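Local coordinates for Thiol:disulfide interchange protein DsbA (Pseudomonas aeruginosa PAO1, PDB 3H93), which is probably a periplasmic thiol oxidase of the thioredoxin family, forming disulfide bonds in other proteins by passing on its own redox-active one, at residues Val30-Tyr35 with Val153-Val158. Numbering follows the deposited sequence.
Sequences VELFWY and VPTMVV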
ATOM      1  N   VAL A  30       3.389   1.623  -6.070  1.00  6.75           N
ATOM      2  CA  VAL A  30       2.251   1.449  -5.180  1.00  6.95           C
ATOM      3  C   VAL A  30       2.472   0.215  -4.318  1.00  7.65           C
ATOM      4  O   VAL A  30       2.877  -0.830  -4.829  1.00  7.89           O
ATOM      5  CB  VAL A  30       0.944   1.206  -5.984  1.00  8.17           C
ATOM      6  CG1 VAL A  30      -0.230   0.942  -5.039  1.00 11.00           C
ATOM      7  CG2 VAL A  30       0.631   2.385  -6.897  1.00  8.77           C
ATOM      8  N   GLU A  31       2.219   0.331  -3.015  1.00  6.84           N
ATOM      9  CA  GLU A  31       2.027  -0.842  -2.172  1.00  7.11           C
ATOM     10  C   GLU A  31       0.570  -0.914  -1.761  1.00  7.22           C
ATOM     11  O   GLU A  31       0.019   0.074  -1.258  1.00  7.73           O
ATOM     12  CB  GLU A  31       2.870  -0.802  -0.896  1.00  8.27           C
ATOM     13  CG  GLU A  31       2.723  -2.111  -0.111  1.00  9.06           C
ATOM     14  CD  GLU A  31       3.114  -2.041   1.360  1.00  9.43           C
ATOM     15  OE1 GLU A  31       3.458  -0.957   1.865  1.00  9.53           O
ATOM     16  OE2 GLU A  31       3.077  -3.112   2.017  1.00 10.67           O
ATOM     17  N   LEU A  32      -0.053  -2.071  -1.989  1.00  7.74           N
ATOM     18  CA  LEU A  32      -1.391  -2.350  -1.466  1.00  6.84           C
ATOM     19  C   LEU A  32      -1.264  -3.303  -0.295  1.00  7.25           C
ATOM     20  O   LEU A  32      -0.546  -4.295  -0.375  1.00  8.98           O
ATOM     21  CB  LEU A  32      -2.307  -2.979  -2.526  1.00  8.40           C
ATOM     22  CG  LEU A  32      -2.550  -2.151  -3.790  1.00  8.82           C
ATOM     23  CD1 LEU A  32      -1.648  -2.629  -4.931  1.00 11.12           C
ATOM     24  CD2 LEU A  32      -4.014  -2.202  -4.209  1.00 10.00           C
ATOM     25  N   PHE A  33      -1.972  -3.015   0.789  1.00  6.90           N
ATOM     26  CA  PHE A  33      -1.853  -3.850   1.978  1.00  7.61           C
ATOM     27  C   PHE A  33      -3.098  -3.789   2.844  1.00  8.06           C
ATOM     28  O   PHE A  33      -3.927  -2.898   2.696  1.00  7.87           O
ATOM     29  CB  PHE A  33      -0.601  -3.477   2.795  1.00  8.34           C
ATOM     30  CG  PHE A  33      -0.748  -2.225   3.622  1.00  8.31           C
ATOM     31  CD1 PHE A  33      -0.583  -0.973   3.044  1.00  9.93           C
ATOM     32  CD2 PHE A  33      -1.018  -2.300   4.984  1.00  8.88           C
ATOM     33  CE1 PHE A  33      -0.706   0.185   3.802  1.00 10.26           C
ATOM     34  CE2 PHE A  33      -1.141  -1.149   5.751  1.00  9.64           C
ATOM     35  CZ  PHE A  33      -0.983   0.099   5.158  1.00 10.97           C
ATOM     36  N   TRP A  34      -3.214  -4.761   3.739  1.00  9.13           N
ATOM     37  CA  TRP A  34      -4.264  -4.792   4.742  1.00  8.62           C
ATOM     38  C   TRP A  34      -3.577  -4.820   6.091  1.00  8.48           C
ATOM     39  O   TRP A  34      -2.656  -5.613   6.302  1.00  9.87           O
ATOM     40  CB  TRP A  34      -5.121  -6.051   4.577  1.00  9.44           C
ATOM     41  CG  TRP A  34      -6.088  -6.290   5.706  1.00  9.40           C
ATOM     42  CD1 TRP A  34      -6.862  -5.360   6.335  1.00  9.68           C
ATOM     43  CD2 TRP A  34      -6.383  -7.548   6.334  1.00  9.00           C
ATOM     44  NE1 TRP A  34      -7.614  -5.954   7.317  1.00  9.54           N
ATOM     45  CE2 TRP A  34      -7.349  -7.299   7.328  1.00  9.13           C
ATOM     46  CE3 TRP A  34      -5.927  -8.859   6.148  1.00  8.88           C
ATOM     47  CZ2 TRP A  34      -7.857  -8.307   8.144  1.00 10.01           C
ATOM     48  CZ3 TRP A  34      -6.437  -9.858   6.951  1.00  9.97           C
ATOM     49  CH2 TRP A  34      -7.393  -9.578   7.938  1.00 10.88           C
ATOM     50  N   TYR A  35      -4.017  -3.958   7.000  1.00  8.31           N
ATOM     51  CA  TYR A  35      -3.448  -3.922   8.342  1.00  9.07           C
ATOM     52  C   TYR A  35      -3.456  -5.300   8.989  1.00  9.48           C
ATOM     53  O   TYR A  35      -2.570  -5.626   9.779  1.00 10.92           O
ATOM     54  CB  TYR A  35      -4.267  -3.008   9.234  1.00  8.95           C
ATOM     55  CG  TYR A  35      -3.995  -1.522   9.155  1.00  7.62           C
ATOM     56  CD1 TYR A  35      -2.727  -0.989   9.407  1.00  8.64           C
ATOM     57  CD2 TYR A  35      -5.034  -0.638   8.907  1.00  8.19           C
ATOM     58  CE1 TYR A  35      -2.514   0.390   9.381  1.00  8.75           C
ATOM     59  CE2 TYR A  35      -4.831   0.719   8.877  1.00  8.38           C
ATOM     60  CZ  TYR A  35      -3.575   1.234   9.117  1.00  8.83           C
ATOM     61  OH  TYR A  35      -3.405   2.597   9.093  1.00 10.38           O
ATOM     62  N   VAL A 153      -1.886  -9.674  -0.761  1.00  8.46           N
ATOM     63  CA  VAL A 153      -1.184  -8.568  -0.128  1.00  8.12           C
ATOM     64  C   VAL A 153      -0.050  -9.134   0.711  1.00  7.82           C
ATOM     65  O   VAL A 153      -0.100 -10.294   1.125  1.00  9.12           O
ATOM     66  CB  VAL A 153      -2.117  -7.768   0.814  1.00  9.31           C
ATOM     67  CG1 VAL A 153      -3.070  -6.865   0.023  1.00 10.85           C
ATOM     68  CG2 VAL A 153      -2.891  -8.721   1.742  1.00 10.06           C
ATOM     69  N   PRO A 154       0.994  -8.329   0.957  1.00  7.57           N
ATOM     70  CA  PRO A 154       1.201  -6.994   0.381  1.00  8.00           C
ATOM     71  C   PRO A 154       1.640  -7.113  -1.070  1.00  8.27           C
ATOM     72  O   PRO A 154       2.437  -7.987  -1.417  1.00  9.92           O
ATOM     73  CB  PRO A 154       2.346  -6.428   1.216  1.00  8.58           C
ATOM     74  CG  PRO A 154       3.096  -7.633   1.690  1.00  8.75           C
ATOM     75  CD  PRO A 154       2.094  -8.739   1.845  1.00  8.46           C
ATOM     76  N   THR A 155       1.113  -6.238  -1.914  1.00  9.02           N
ATOM     77  CA  THR A 155       1.404  -6.281  -3.338  1.00  8.36           C
ATOM     78  C   THR A 155       1.998  -4.963  -3.796  1.00  8.29           C
ATOM     79  O   THR A 155       1.607  -3.904  -3.322  1.00  9.22           O
ATOM     80  CB  THR A 155       0.119  -6.577  -4.128  1.00  8.74           C
ATOM     81  OG1 THR A 155      -0.321  -7.900  -3.802  1.00 11.21           O
ATOM     82  CG2 THR A 155       0.340  -6.473  -5.642  1.00 10.24           C
HETATM   83  N   MSE A 156       2.957  -5.040  -4.711  1.00  7.39           N
HETATM   84  CA  MSE A 156       3.609  -3.873  -5.299  0.60  7.52           C
HETATM   85  C   MSE A 156       3.175  -3.725  -6.745  1.00  6.95           C
HETATM   86  O   MSE A 156       3.025  -4.729  -7.438  1.00  7.84           O
HETATM   87  CB  MSE A 156       5.124  -4.074  -5.316  0.60  7.74           C
HETATM   88  CG  MSE A 156       5.741  -4.474  -3.992  0.60  9.62           C
HETATM   89 SE   MSE A 156       5.488  -3.101  -2.652  0.60 11.56          SE
HETATM   90  CE  MSE A 156       6.243  -1.587  -3.605  0.60 11.81           C
ATOM     91  N   VAL A 157       3.015  -2.491  -7.206  1.00  6.63           N
ATOM     92  CA  VAL A 157       2.761  -2.233  -8.614  1.00  7.11           C
ATOM     93  C   VAL A 157       3.679  -1.103  -9.030  1.00  7.65           C
ATOM     94  O   VAL A 157       3.685  -0.044  -8.402  1.00  8.51           O
ATOM     95  CB  VAL A 157       1.295  -1.829  -8.899  1.00  7.93           C
ATOM     96  CG1 VAL A 157       1.076  -1.675 -10.410  1.00  9.71           C
ATOM     97  CG2 VAL A 157       0.328  -2.864  -8.333  1.00  8.45           C
ATOM     98  N   VAL A 158       4.465  -1.340 -10.072  1.00  7.07           N
ATOM     99  CA  VAL A 158       5.363  -0.321 -10.595  1.00  6.73           C
ATOM    100  C   VAL A 158       4.817   0.268 -11.890  1.00  6.94           C
ATOM    101  O   VAL A 158       4.488  -0.456 -12.835  1.00  7.64           O
ATOM    102  CB  VAL A 158       6.788  -0.871 -10.792  1.00  6.71           C
ATOM    103  CG1 VAL A 158       7.642   0.091 -11.628  1.00  7.88           C
ATOM    104  CG2 VAL A 158       7.427  -1.122  -9.432  1.00  8.78           C
TER
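The carbonyl oxygen of Thr155 accepts the N-H of Leu32 at 2.8 Å (N to O), nearly straight with an N-H...O angle of 166°, and also receives a CA-H contact from Glu31 CA at 3.3 Å. This pairing joins strands 27-33 and 155-158, antiparallel neighbours inside the central sheet of the thioredoxin fold. Thr155 N returns a bond to Leu32 O, and Val30 and Val157 exchange a second reciprocal pair, with 2.9 Å from Val30 N to Val157 O. Between them Glu31 and Met156, the latter a selenomethionine, form the non-hydrogen-bonded pair. Their side chains share the face that helix 38-52 covers near Glu31. Glu31 runs extended beside Pro154, its chi1 of -175° turning CG away from the backbone N, and OE2 comes to 3.5 Å from Pro154 CB, while OE1 forms a salt bridge with Arg62. In the conformer given, the Met156 chain folds back so that SE lies 3.9 Å from Glu31 CG, a contact less certain because a second conformer exists. On the other face Leu32 CD1 meets Val157 CG2 at an angle, 3.9 Å apart. The peptide bond preceding Pro154 is cis, the family's cis-proline loop; Val153 packs on Cys37 and Cys40, and Pro154 on Cys40, the two cysteines of the predicted redox-active disulfide. Just before strand 155-158 begins, Val153 CG1 lies 3.6 Å from Leu32 O and 3.8 Å from Phe33 CA.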